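Local coordinates for Mgp-operon protein 3 (Mycoplasma pneumoniae, PDB 6RJ1) that probably serves, together with the P1 adhesin, in attaching the bacterium to host cells by recognising sialylated sugars on their surface, at residues N520-N525 with T647-S652; N511-K516 with A557-Y562; L862-F867 with Y956-G961; G887-T892 with A917-I922; N815-K820 with E899-A904. All blocks are in the same frame, centred on the assembly; numbering follows the deposited sequence.

How the contacts relate
The five contacts illustrate how an extracellular adhesin rich in beta strands joins parts distant in sequence, by loop-to-strand, strand-to-strand and loop-to-loop contacts. They fall into two close pairs and an outlier. Contact 1 reaches strand 650-654 and contact 2 its neighbour 549-563; their centres lie about 12 Å apart, and Ala-651 O and Tyr-562 N probably bond between them at 3.0 Å. Contact 3 uses strand 862-868 and contact 4 the adjoining 888-896; with centres about 7 Å apart, Tyr-865 N probably bonds Ile-891 O at 2.8 Å. The pairs lie on opposite sides of the chain's centre. Contact 5 touches no other, its nearest atoms being about 8 Å from contact 3.

Contact 1 of 5, residues N520-N525 with T647-S652; sequences NSDSKN and TAKIAS
The amide of Asn-520 meets the backbone of Ala-648 almost in its own plane: ND2 donates to Ala-648 O at 2.9 Å, along a line only 10° out of the amide plane. The same nitrogen also bonds Lys-645 O, its strongest partner, so one amide group grips two carbonyls of the segment leading into strand 650-654. A second amide, that of Asn-525, works the other way round and accepts. Its OD1 takes the N-H of Ile-650 at 2.9 Å, with the donor lying in the carbonyl plane and on a lone pair. With CG anti to the backbone N (chi1 -177°), this side chain runs along the facing backbone, its CB beside Ala-648 O, while ND2 turns to Phe-515 O. The third flat group is the carboxylate of Asp-522, crossed by the bent chain of Lys-649. NZ reaches OD2 at 2.9 Å in a salt bridge whose hydrogen-bond geometry is weak. Nearer the backbone, Lys-649 CG packs against Lys-524 CB at 3.8 Å, aliphatic against aliphatic.

The amides and carboxylate are positioned by their own loop. Asn-520 OD1 accepts from Asp-522 N at 3.0 Å, and Asp-522 OD1, through its anti lone pair, accepts from Lys-524 N at 3.2 Å. Two successive Asx turns result, the second overlapping a type I beta turn from Asp-522 to Asn-525, and this loop is fastened to the residues entering strand 650-654, inside the MgpC adhesin family region, which is assigned to the beta-propeller clan.

Contact 2 of 5, residues N511-K516 with A557-Y562; sequences NQLGFK and AGAVGY
Leu-513 and Ala-559 form the apolar part of a closely packed contact in which a helix end meets a beta strand: the chain leaving helix 503-511 comes to rest against strand 549-563, a member of a mixed beta sheet. Leu-513 directs CB away from the strand, yet its branch CD2 swings back to lie 3.8 Å from Ala-559 CB and also beside the carbonyl of that residue. Next to it the backbones approach each other directly, helped by Gly-561, which has no side chain to stand between the strand and the nearby Leu-513 O and Gly-514. Val-560 CA points its hydrogen at Gln-512 O, 3.4 Å away and with an angle of 150° at the hydrogen, a CA-H...O contact in place of a conventional bond. Gln-512 and Val-560 lie side by side and point the same way, while the amide oxygen OE1 is held from elsewhere, by Trp-579 N and Asn-660 ND2.

The looser part is wet, although all the touching residues are buried. No direct hydrogen bond joins the segments; two waters supply the link. The first joins a carbonyl to an N-H that lie too far apart to bond well, the second bridges two acceptors that cannot bond each other. Gly-514 departs from helical angles with positive phi and sends the chain away from the strand towards Phe-515, which packs on Ile-650. At the second water, protons go to Leu-513 O at 2.6 Å and to Val-560 O at 3.1 Å. The first water acts in both senses, donating to Gln-512 O at 2.7 Å and accepting from Gly-561 N at 2.8 Å.

Contact 3 of 5, residues L862-F867 with Y956-G961; sequences LWFYTF and YKNTNG
Leu-862 and Phe-864 meet a hairpin turn in which two successive residues, Asn-960 and Gly-961, both have positive phi, with angles close to those of a type I' turn. No hydrogen bond joins the two segments. Phe-864 and Asn-958 come from opposite directions: the ring and amide planes stand 87° apart, and Phe-864 CZ comes within 4.1 Å of Asn-958 ND2, obliquely to the ring. At the ring edge lies Gly-961 CA, 4.2 Å from CE1. Leu-862, also directed at the other segment, completes the contact by laying CD1 3.7 Å from Gly-961 N and close to Asn-960 O.

An Asx motif holds the turn: Asn-958 OD1 accepts from Gly-961 N at 2.9 Å, the donor 16° out of the carbonyl plane. The bond fixes the rotation of the amide and leaves ND2 towards the phenyl ring.

The hairpin connects strands 952-959 and 962-965 of a four-stranded antiparallel sheet. Facing it, strand 862-868 lies between strands 851-857 and 888-896 of another sheet, where Phe-864 rests on Ile-857 and Thr-892.

Contact 4 of 5, residues G887-T892 with A917-I922; sequences GYAVIT and AVQNGI
Val-890 lies alongside Ile-922, both pointing the same way, and their CG2 methyls meet at 3.8 Å. Ile-922 CG2 is shared with a third side chain, for it also sits at the edge of the Tyr-888 ring, beside CE2. In this antiparallel beta sheet strand 888-896 pairs with 914-920 and, past a corner at Gly-921, with 922-924; the apolar group lies on the latter side. Before the corner the pairing is regular. Thr-892 and Val-918 make a hydrogen-bonded pair, Thr-892 N giving to Val-918 O at 2.8 Å and Val-918 N to Thr-892 O at 3.0 Å, and Ile-891 faces Gln-919 as the adjacent non-hydrogen-bonded pair. On the face carrying Ile-891, its CG2 touches Ala-917 CB at 4.0 Å. Asn-920 N still reaches Val-890 O at 3.1 Å, but past the corner the bond from Val-890 N to Ile-922 O is weak.

The corner is an Asx turn built on Asn-920. Its CG stands between the backbone N and the carbonyl carbon (chi1 59°), which carries the amide back over the neighbouring strand. OD1 accepts from Ile-922 N at 2.9 Å, in the carbonyl plane. The amide is pinned at its other end too: ND2 donates to Thr-892 OG1, itself hydrogen-bonded to Gly-961 O, at 2.8 Å with an N-H...O angle of 164° and the oxygen 2° from the amide plane.

Contact 5 of 5, residues N815-K820 with E899-A904; sequences NPDTDK and EFNEDA
Phe-900 and Asn-901 occupy the two central positions of a type II beta turn from Glu-899 to Glu-902, and this turn brings both residues up to the bend at Asn-815, Pro-816 and Asp-817. The Phe-900 ring is the main contact. A chi1 of -167° swings the ring away from its own backbone N, so that CD2, CE2 and CZ do the touching. Pro-816 CD sits at the ring edge, 3.9 Å from CD2. Asn-815 approaches at a slant, its ND2 3.5 Å from Phe-900 CZ and its amide plane 60° from that of the ring. One ring face is covered from within the turn itself: Asn-901 ND2 lies over the centre, 3.5 Å above the plane.

The bend opposite is the connection of an antiparallel hairpin, between strands 808-815 and 820-821, closed by a G1 beta bulge. Asp-819 and Lys-820 both face Asn-815: Asn-815 N donates to Lys-820 O at 2.8 Å, while Asp-819 N bonds Asn-815 O, also at 2.8 Å. Asn-815 OD1 receives weak bonds from Asp-817 N and Thr-818 N, which may help to steady the amide.

Asp-817 comes to the ring obliquely, with OD2 3.9 Å from Phe-900 CE2; its other oxygen, OD1, is engaged by Lys-796 N. On the turn side, Phe-900 O bonds Asn-798 ND2, and both Asp-817 and Asn-901 pack on His-795.

Contact 1 of 5, residues N520-N525 with T647-S652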
# COMPACT_ATOMS: atom_id res chain seq x y z
N ASN A 520 19.89 -7.97 25.19
CA ASN A 520 20.43 -7.10 24.16
C ASN A 520 20.14 -5.64 24.44
O ASN A 520 19.00 -5.26 24.70
CB ASN A 520 19.94 -7.51 22.77
CG ASN A 520 20.74 -6.95 21.62
OD1 ASN A 520 20.96 -5.74 21.48
ND2 ASN A 520 21.19 -7.83 20.74
N SER A 521 21.20 -4.83 24.38
CA SER A 521 21.14 -3.37 24.53
C SER A 521 22.21 -2.73 23.64
O SER A 521 22.83 -1.73 24.01
CB SER A 521 21.27 -2.95 26.00
OG SER A 521 22.24 -3.68 26.72
N ASP A 522 22.40 -3.32 22.44
CA ASP A 522 23.36 -2.85 21.45
C ASP A 522 22.66 -1.81 20.58
O ASP A 522 21.59 -2.08 20.03
CB ASP A 522 23.87 -4.04 20.60
CG ASP A 522 25.20 -3.80 19.93
OD1 ASP A 522 25.33 -2.79 19.19
OD2 ASP A 522 26.12 -4.63 20.12
N SER A 523 23.28 -0.62 20.46
CA SER A 523 22.76 0.50 19.67
C SER A 523 22.56 0.20 18.18
O SER A 523 21.69 0.82 17.56
CB SER A 523 23.63 1.73 19.85
OG SER A 523 23.50 2.21 21.18
N LYS A 524 23.34 -0.76 17.62
CA LYS A 524 23.23 -1.16 16.22
C LYS A 524 22.05 -2.12 15.93
O LYS A 524 21.71 -2.32 14.76
CB LYS A 524 24.56 -1.68 15.68
CG LYS A 524 25.42 -0.57 15.12
CD LYS A 524 26.21 -1.03 13.90
CE LYS A 524 26.51 0.10 12.94
NZ LYS A 524 25.30 0.80 12.41
N ASN A 525 21.40 -2.65 17.00
CA ASN A 525 20.19 -3.46 16.91
C ASN A 525 19.07 -2.42 16.95
O ASN A 525 18.34 -2.28 17.93
CB ASN A 525 20.12 -4.46 18.08
CG ASN A 525 18.93 -5.39 18.03
OD1 ASN A 525 18.69 -6.07 17.03
ND2 ASN A 525 18.17 -5.45 19.11
N THR A 647 24.66 -9.78 21.59
CA THR A 647 25.50 -9.05 20.64
C THR A 647 24.86 -8.82 19.25
O THR A 647 25.49 -8.19 18.39
CB THR A 647 26.88 -9.76 20.56
OG1 THR A 647 27.81 -8.92 19.88
CG2 THR A 647 26.81 -11.14 19.90
N ALA A 648 23.62 -9.31 19.03
CA ALA A 648 22.89 -9.20 17.77
C ALA A 648 22.60 -7.77 17.35
O ALA A 648 22.30 -6.93 18.21
CB ALA A 648 21.60 -10.00 17.84
N LYS A 649 22.71 -7.48 16.04
CA LYS A 649 22.49 -6.17 15.43
C LYS A 649 21.53 -6.30 14.26
O LYS A 649 21.96 -6.49 13.12
CB LYS A 649 23.82 -5.55 14.96
CG LYS A 649 24.89 -5.43 16.03
CD LYS A 649 26.27 -5.16 15.44
CE LYS A 649 27.36 -5.84 16.22
NZ LYS A 649 27.49 -5.31 17.60
N ILE A 650 20.22 -6.24 14.55
CA ILE A 650 19.17 -6.34 13.53
C ILE A 650 18.53 -4.97 13.31
O ILE A 650 18.01 -4.38 14.24
CB ILE A 650 18.13 -7.47 13.87
CG1 ILE A 650 18.77 -8.89 14.05
CG2 ILE A 650 16.98 -7.51 12.86
CD1 ILE A 650 19.93 -9.41 13.15
N ALA A 651 18.60 -4.46 12.07
CA ALA A 651 18.03 -3.17 11.67
C ALA A 651 16.73 -3.38 10.92
O ALA A 651 16.36 -4.53 10.69
CB ALA A 651 19.02 -2.42 10.81
N SER A 652 16.01 -2.30 10.56
CA SER A 652 14.72 -2.40 9.85
C SER A 652 14.84 -2.21 8.35
O SER A 652 15.65 -1.41 7.87
CB SER A 652 13.71 -1.41 10.43
OG SER A 652 13.12 -1.90 11.62

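Contact 2 of 5, residues N511-K516 with A557-Y562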
# COMPACT_ATOMS: atom_id res chain seq x y z
N ASN A 511 6.38 -9.15 15.57
CA ASN A 511 7.48 -10.07 15.84
C ASN A 511 8.43 -10.17 14.66
O ASN A 511 9.63 -10.36 14.85
CB ASN A 511 6.99 -11.46 16.29
CG ASN A 511 6.37 -11.46 17.65
OD1 ASN A 511 6.38 -10.45 18.38
ND2 ASN A 511 5.78 -12.59 18.03
N GLN A 512 7.91 -9.99 13.44
CA GLN A 512 8.74 -10.05 12.25
C GLN A 512 9.45 -8.71 11.97
O GLN A 512 10.32 -8.67 11.11
CB GLN A 512 7.93 -10.56 11.04
CG GLN A 512 8.75 -11.51 10.18
CD GLN A 512 7.94 -12.37 9.26
OE1 GLN A 512 8.11 -12.33 8.04
NE2 GLN A 512 7.06 -13.20 9.82
N LEU A 513 9.13 -7.64 12.75
CA LEU A 513 9.74 -6.31 12.59
C LEU A 513 11.22 -6.33 12.92
O LEU A 513 11.98 -5.55 12.36
CB LEU A 513 9.02 -5.23 13.42
CG LEU A 513 7.62 -4.78 12.97
CD1 LEU A 513 6.98 -3.87 14.01
CD2 LEU A 513 7.65 -4.04 11.65
N GLY A 514 11.62 -7.22 13.81
CA GLY A 514 13.01 -7.35 14.21
C GLY A 514 13.21 -8.13 15.49
O GLY A 514 12.27 -8.71 16.04
N PHE A 515 14.46 -8.12 15.98
CA PHE A 515 14.87 -8.82 17.18
C PHE A 515 14.85 -7.94 18.44
O PHE A 515 15.37 -6.83 18.46
CB PHE A 515 16.26 -9.45 16.97
CG PHE A 515 16.85 -10.17 18.16
CD1 PHE A 515 16.47 -11.47 18.47
CD2 PHE A 515 17.81 -9.55 18.95
CE1 PHE A 515 17.02 -12.13 19.56
CE2 PHE A 515 18.37 -10.22 20.05
CZ PHE A 515 17.98 -11.51 20.34
N LYS A 516 14.26 -8.50 19.49
CA LYS A 516 14.16 -7.88 20.80
C LYS A 516 14.44 -8.95 21.87
O LYS A 516 13.90 -10.06 21.81
CB LYS A 516 12.77 -7.26 20.98
CG LYS A 516 12.66 -6.35 22.18
CD LYS A 516 11.27 -5.74 22.29
CE LYS A 516 11.30 -4.47 23.11
NZ LYS A 516 11.52 -4.72 24.56
N ALA A 557 2.61 -2.69 4.04
CA ALA A 557 3.85 -2.85 3.28
C ALA A 557 4.76 -3.82 4.08
O ALA A 557 4.67 -3.85 5.31
CB ALA A 557 4.53 -1.51 3.11
N GLY A 558 5.56 -4.62 3.38
CA GLY A 558 6.46 -5.56 4.03
C GLY A 558 7.51 -4.86 4.86
O GLY A 558 8.24 -4.02 4.34
N ALA A 559 7.55 -5.12 6.17
CA ALA A 559 8.53 -4.51 7.07
C ALA A 559 9.16 -5.58 7.95
O ALA A 559 8.51 -6.18 8.81
CB ALA A 559 7.89 -3.42 7.90
N VAL A 560 10.43 -5.87 7.68
CA VAL A 560 11.18 -6.93 8.34
C VAL A 560 12.54 -6.44 8.87
O VAL A 560 12.87 -5.26 8.73
CB VAL A 560 11.32 -8.17 7.42
CG1 VAL A 560 9.97 -8.82 7.14
CG2 VAL A 560 12.05 -7.84 6.12
N GLY A 561 13.29 -7.35 9.48
CA GLY A 561 14.62 -7.07 9.99
C GLY A 561 15.71 -7.51 9.02
O GLY A 561 15.44 -8.27 8.09
N TYR A 562 16.94 -7.03 9.23
CA TYR A 562 18.10 -7.42 8.43
C TYR A 562 19.36 -7.39 9.28
O TYR A 562 19.49 -6.52 10.15
CB TYR A 562 18.20 -6.61 7.12
CG TYR A 562 18.85 -5.25 7.22
CD1 TYR A 562 18.08 -4.10 7.41
CD2 TYR A 562 20.21 -5.09 6.98
CE1 TYR A 562 18.66 -2.84 7.45
CE2 TYR A 562 20.81 -3.83 7.04
CZ TYR A 562 20.03 -2.71 7.28
OH TYR A 562 20.63 -1.47 7.32
O HOH W 1 12.87 -9.59 11.12
O HOH W 2 11.22 -3.62 10.81

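Contact 3 of 5, residues L862-F867 with Y956-G961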
# COMPACT_ATOMS: atom_id res chain seq x y z
N LEU A 862 -24.85 3.54 -5.95
CA LEU A 862 -23.85 2.97 -6.84
C LEU A 862 -22.59 3.77 -6.92
O LEU A 862 -22.62 5.00 -6.95
CB LEU A 862 -24.42 2.79 -8.27
CG LEU A 862 -25.75 2.06 -8.41
CD1 LEU A 862 -26.32 2.28 -9.79
CD2 LEU A 862 -25.61 0.58 -8.10
N TRP A 863 -21.47 3.06 -6.96
CA TRP A 863 -20.14 3.61 -7.11
C TRP A 863 -19.76 3.50 -8.59
O TRP A 863 -20.08 2.49 -9.24
CB TRP A 863 -19.13 2.81 -6.27
CG TRP A 863 -19.23 2.98 -4.79
CD1 TRP A 863 -18.50 3.83 -4.01
CD2 TRP A 863 -19.99 2.16 -3.88
NE1 TRP A 863 -18.78 3.62 -2.68
CE2 TRP A 863 -19.68 2.60 -2.57
CE3 TRP A 863 -20.89 1.09 -4.04
CZ2 TRP A 863 -20.26 2.02 -1.43
CZ3 TRP A 863 -21.47 0.53 -2.92
CH2 TRP A 863 -21.15 0.99 -1.63
N PHE A 864 -19.07 4.53 -9.11
CA PHE A 864 -18.59 4.55 -10.49
C PHE A 864 -17.09 4.80 -10.51
O PHE A 864 -16.64 5.83 -10.00
CB PHE A 864 -19.37 5.57 -11.33
CG PHE A 864 -20.83 5.26 -11.48
CD1 PHE A 864 -21.27 4.30 -12.38
CD2 PHE A 864 -21.78 5.93 -10.71
CE1 PHE A 864 -22.63 4.00 -12.51
CE2 PHE A 864 -23.14 5.63 -10.84
CZ PHE A 864 -23.56 4.66 -11.74
N TYR A 865 -16.33 3.84 -11.04
CA TYR A 865 -14.87 3.88 -11.14
C TYR A 865 -14.45 4.21 -12.56
O TYR A 865 -14.67 3.40 -13.47
CB TYR A 865 -14.26 2.55 -10.69
CG TYR A 865 -14.27 2.35 -9.19
CD1 TYR A 865 -15.44 1.95 -8.54
CD2 TYR A 865 -13.12 2.54 -8.43
CE1 TYR A 865 -15.47 1.78 -7.15
CE2 TYR A 865 -13.13 2.36 -7.05
CZ TYR A 865 -14.31 1.98 -6.41
OH TYR A 865 -14.32 1.81 -5.05
N THR A 866 -13.87 5.40 -12.76
CA THR A 866 -13.41 5.86 -14.06
C THR A 866 -11.93 5.57 -14.23
O THR A 866 -11.12 5.93 -13.37
CB THR A 866 -13.81 7.32 -14.29
OG1 THR A 866 -15.21 7.46 -14.06
CG2 THR A 866 -13.47 7.80 -15.69
N PHE A 867 -11.59 4.91 -15.33
CA PHE A 867 -10.22 4.54 -15.68
C PHE A 867 -9.82 5.24 -16.96
O PHE A 867 -10.50 5.12 -17.98
CB PHE A 867 -10.12 3.02 -15.85
CG PHE A 867 -10.26 2.29 -14.53
CD1 PHE A 867 -9.15 2.02 -13.75
CD2 PHE A 867 -11.51 1.87 -14.08
CE1 PHE A 867 -9.27 1.35 -12.54
CE2 PHE A 867 -11.63 1.20 -12.86
CZ PHE A 867 -10.52 0.96 -12.09
N TYR A 956 -25.30 8.49 -22.72
CA TYR A 956 -25.55 7.11 -22.35
C TYR A 956 -26.79 6.99 -21.46
O TYR A 956 -27.02 7.86 -20.62
CB TYR A 956 -24.32 6.52 -21.64
CG TYR A 956 -23.13 6.26 -22.55
CD1 TYR A 956 -22.27 7.30 -22.92
CD2 TYR A 956 -22.81 4.97 -22.97
CE1 TYR A 956 -21.16 7.06 -23.73
CE2 TYR A 956 -21.70 4.73 -23.78
CZ TYR A 956 -20.87 5.77 -24.15
OH TYR A 956 -19.75 5.54 -24.93
N LYS A 957 -27.58 5.92 -21.65
CA LYS A 957 -28.77 5.67 -20.83
C LYS A 957 -28.41 4.73 -19.69
O LYS A 957 -27.94 3.61 -19.93
CB LYS A 957 -29.91 5.11 -21.68
CG LYS A 957 -31.29 5.39 -21.08
CD LYS A 957 -32.00 4.11 -20.67
CE LYS A 957 -33.43 4.35 -20.27
NZ LYS A 957 -33.55 4.97 -18.93
N ASN A 958 -28.60 5.21 -18.45
CA ASN A 958 -28.33 4.54 -17.17
C ASN A 958 -29.49 3.64 -16.75
O ASN A 958 -30.57 4.12 -16.40
CB ASN A 958 -28.04 5.60 -16.08
CG ASN A 958 -27.45 5.08 -14.78
OD1 ASN A 958 -27.68 3.93 -14.35
ND2 ASN A 958 -26.69 5.93 -14.11
N THR A 959 -29.25 2.34 -16.77
CA THR A 959 -30.22 1.31 -16.42
C THR A 959 -29.70 0.57 -15.18
O THR A 959 -29.12 -0.52 -15.29
CB THR A 959 -30.58 0.47 -17.66
OG1 THR A 959 -31.01 1.36 -18.71
CG2 THR A 959 -31.67 -0.56 -17.39
N ASN A 960 -29.86 1.22 -14.00
CA ASN A 960 -29.44 0.75 -12.67
C ASN A 960 -27.92 0.46 -12.59
O ASN A 960 -27.49 -0.50 -11.93
CB ASN A 960 -30.30 -0.44 -12.19
CG ASN A 960 -31.72 -0.11 -11.76
OD1 ASN A 960 -32.39 0.76 -12.33
ND2 ASN A 960 -32.20 -0.82 -10.75
N GLY A 961 -27.13 1.30 -13.26
CA GLY A 961 -25.68 1.17 -13.31
C GLY A 961 -25.14 0.62 -14.61
O GLY A 961 -23.92 0.63 -14.82

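Contact 4 of 5, residues G887-T892 with A917-I922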
# COMPACT_ATOMS: atom_id res chain seq x y z
N GLY A 887 -8.03 6.23 -24.66
CA GLY A 887 -9.26 5.59 -24.23
C GLY A 887 -9.57 5.72 -22.76
O GLY A 887 -8.85 6.39 -22.01
N TYR A 888 -10.64 5.05 -22.36
CA TYR A 888 -11.16 5.04 -21.00
C TYR A 888 -12.08 3.83 -20.81
O TYR A 888 -12.55 3.25 -21.78
CB TYR A 888 -11.94 6.35 -20.71
CG TYR A 888 -13.04 6.65 -21.72
CD1 TYR A 888 -12.77 7.40 -22.86
CD2 TYR A 888 -14.34 6.20 -21.52
CE1 TYR A 888 -13.77 7.68 -23.79
CE2 TYR A 888 -15.34 6.46 -22.45
CZ TYR A 888 -15.06 7.21 -23.58
OH TYR A 888 -16.06 7.46 -24.51
N ALA A 889 -12.36 3.49 -19.55
CA ALA A 889 -13.27 2.41 -19.17
C ALA A 889 -13.92 2.78 -17.84
O ALA A 889 -13.31 3.50 -17.04
CB ALA A 889 -12.50 1.10 -19.05
N VAL A 890 -15.16 2.34 -17.62
CA VAL A 890 -15.89 2.65 -16.39
C VAL A 890 -16.47 1.36 -15.76
O VAL A 890 -17.14 0.58 -16.44
CB VAL A 890 -16.96 3.77 -16.56
CG1 VAL A 890 -17.48 4.26 -15.21
CG2 VAL A 890 -16.42 4.94 -17.37
N ILE A 891 -16.20 1.17 -14.45
CA ILE A 891 -16.72 0.05 -13.67
C ILE A 891 -17.81 0.56 -12.70
O ILE A 891 -17.64 1.60 -12.08
CB ILE A 891 -15.58 -0.73 -12.96
CG1 ILE A 891 -14.85 -1.66 -13.96
CG2 ILE A 891 -16.09 -1.51 -11.72
CD1 ILE A 891 -13.53 -2.28 -13.48
N THR A 892 -18.90 -0.19 -12.59
CA THR A 892 -19.98 0.12 -11.66
C THR A 892 -19.92 -0.88 -10.50
O THR A 892 -19.80 -2.09 -10.74
CB THR A 892 -21.34 0.10 -12.37
OG1 THR A 892 -21.36 1.16 -13.32
CG2 THR A 892 -22.53 0.26 -11.42
N ALA A 917 -18.72 -5.75 -8.88
CA ALA A 917 -18.05 -4.87 -9.83
C ALA A 917 -18.22 -5.36 -11.25
O ALA A 917 -17.94 -6.53 -11.52
CB ALA A 917 -16.58 -4.75 -9.49
N VAL A 918 -18.67 -4.48 -12.15
CA VAL A 918 -18.90 -4.79 -13.56
C VAL A 918 -18.55 -3.62 -14.48
O VAL A 918 -18.82 -2.47 -14.14
CB VAL A 918 -20.34 -5.32 -13.87
CG1 VAL A 918 -20.49 -6.80 -13.55
CG2 VAL A 918 -21.42 -4.49 -13.19
N GLN A 919 -18.00 -3.94 -15.67
CA GLN A 919 -17.71 -2.98 -16.74
C GLN A 919 -19.11 -2.61 -17.25
O GLN A 919 -19.83 -3.46 -17.75
CB GLN A 919 -16.87 -3.65 -17.83
CG GLN A 919 -15.43 -3.16 -17.84
CD GLN A 919 -15.05 -2.51 -19.15
OE1 GLN A 919 -14.09 -2.93 -19.81
NE2 GLN A 919 -15.79 -1.46 -19.55
N ASN A 920 -19.52 -1.36 -17.00
CA ASN A 920 -20.88 -0.88 -17.23
C ASN A 920 -21.29 -0.56 -18.69
O ASN A 920 -22.47 -0.32 -18.91
CB ASN A 920 -21.16 0.35 -16.36
CG ASN A 920 -20.24 1.54 -16.55
OD1 ASN A 920 -19.73 1.83 -17.64
ND2 ASN A 920 -20.05 2.28 -15.47
N GLY A 921 -20.36 -0.53 -19.63
CA GLY A 921 -20.69 -0.20 -21.02
C GLY A 921 -20.08 1.10 -21.51
O GLY A 921 -20.07 1.35 -22.72
N ILE A 922 -19.58 1.95 -20.58
CA ILE A 922 -18.91 3.19 -20.95
C ILE A 922 -17.44 2.83 -21.10
O ILE A 922 -16.73 2.67 -20.11
CB ILE A 922 -19.13 4.37 -19.96
CG1 ILE A 922 -20.63 4.64 -19.69
CG2 ILE A 922 -18.42 5.62 -20.48
CD1 ILE A 922 -20.94 5.66 -18.56

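Contact 5 of 5, residues N815-K820 with E899-A904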
# COMPACT_ATOMS: atom_id res chain seq x y z
N ASN A 815 -21.23 -0.67 11.45
CA ASN A 815 -22.44 -0.58 12.28
C ASN A 815 -22.79 0.92 12.39
O ASN A 815 -22.02 1.68 12.99
CB ASN A 815 -22.19 -1.20 13.66
CG ASN A 815 -23.41 -1.29 14.54
OD1 ASN A 815 -24.06 -0.29 14.87
ND2 ASN A 815 -23.74 -2.50 14.95
N PRO A 816 -23.89 1.39 11.78
CA PRO A 816 -24.20 2.83 11.83
C PRO A 816 -24.71 3.35 13.18
O PRO A 816 -24.68 4.56 13.42
CB PRO A 816 -25.22 3.01 10.72
CG PRO A 816 -25.90 1.69 10.60
CD PRO A 816 -24.89 0.64 10.98
N ASP A 817 -25.17 2.44 14.06
CA ASP A 817 -25.68 2.80 15.39
C ASP A 817 -24.55 3.09 16.39
O ASP A 817 -24.80 3.75 17.40
CB ASP A 817 -26.62 1.71 15.94
CG ASP A 817 -27.71 1.25 14.99
OD1 ASP A 817 -28.34 2.13 14.34
OD2 ASP A 817 -27.95 0.03 14.91
N THR A 818 -23.32 2.57 16.12
CA THR A 818 -22.15 2.73 16.99
C THR A 818 -20.95 3.37 16.28
O THR A 818 -20.00 3.77 16.96
CB THR A 818 -21.73 1.38 17.61
OG1 THR A 818 -21.30 0.49 16.58
CG2 THR A 818 -22.83 0.75 18.47
N ASP A 819 -20.98 3.44 14.93
CA ASP A 819 -19.92 3.98 14.06
C ASP A 819 -18.60 3.21 14.28
O ASP A 819 -17.52 3.78 14.45
CB ASP A 819 -19.77 5.51 14.18
CG ASP A 819 -21.03 6.27 13.81
OD1 ASP A 819 -21.52 6.09 12.67
OD2 ASP A 819 -21.52 7.04 14.66
N LYS A 820 -18.74 1.87 14.28
CA LYS A 820 -17.69 0.88 14.46
C LYS A 820 -17.78 -0.15 13.32
O LYS A 820 -18.73 -0.11 12.53
CB LYS A 820 -17.86 0.19 15.83
CG LYS A 820 -17.53 1.07 17.02
CD LYS A 820 -17.90 0.40 18.33
CE LYS A 820 -17.49 1.20 19.54
NZ LYS A 820 -16.06 0.97 19.89
N GLU A 899 -28.82 -6.94 4.06
CA GLU A 899 -28.28 -5.75 4.71
C GLU A 899 -28.64 -5.69 6.21
O GLU A 899 -29.60 -6.35 6.63
CB GLU A 899 -28.72 -4.48 3.98
CG GLU A 899 -28.32 -4.43 2.50
CD GLU A 899 -26.84 -4.35 2.19
OE1 GLU A 899 -26.13 -3.54 2.84
OE2 GLU A 899 -26.38 -5.07 1.28
N PHE A 900 -27.86 -4.93 7.00
CA PHE A 900 -28.06 -4.75 8.44
C PHE A 900 -29.38 -4.02 8.72
O PHE A 900 -29.64 -2.97 8.13
CB PHE A 900 -26.85 -4.01 9.06
CG PHE A 900 -26.76 -4.01 10.57
CD1 PHE A 900 -26.78 -5.20 11.29
CD2 PHE A 900 -26.57 -2.82 11.27
CE1 PHE A 900 -26.68 -5.20 12.68
CE2 PHE A 900 -26.45 -2.82 12.66
CZ PHE A 900 -26.51 -4.01 13.36
N ASN A 901 -30.23 -4.60 9.59
CA ASN A 901 -31.56 -4.11 9.95
C ASN A 901 -32.48 -3.93 8.72
O ASN A 901 -33.31 -3.01 8.70
CB ASN A 901 -31.53 -2.81 10.81
CG ASN A 901 -30.33 -2.61 11.71
OD1 ASN A 901 -29.65 -1.58 11.62
ND2 ASN A 901 -30.07 -3.54 12.61
N GLU A 902 -32.34 -4.82 7.70
CA GLU A 902 -33.14 -4.82 6.46
C GLU A 902 -34.64 -4.94 6.79
O GLU A 902 -35.47 -4.31 6.12
CB GLU A 902 -32.68 -5.96 5.53
CG GLU A 902 -33.07 -5.76 4.07
CD GLU A 902 -32.17 -6.47 3.07
OE1 GLU A 902 -31.54 -5.77 2.24
OE2 GLU A 902 -32.09 -7.71 3.11
N ASP A 903 -34.97 -5.70 7.85
CA ASP A 903 -36.31 -5.88 8.41
C ASP A 903 -36.25 -5.79 9.95
O ASP A 903 -35.15 -5.67 10.52
CB ASP A 903 -36.98 -7.19 7.91
CG ASP A 903 -36.22 -8.46 8.22
OD1 ASP A 903 -35.33 -8.83 7.42
OD2 ASP A 903 -36.53 -9.10 9.25
N ALA A 904 -37.43 -5.80 10.62
CA ALA A 904 -37.57 -5.68 12.07
C ALA A 904 -36.72 -6.66 12.91
O ALA A 904 -36.05 -6.23 13.84
CB ALA A 904 -39.04 -5.78 12.46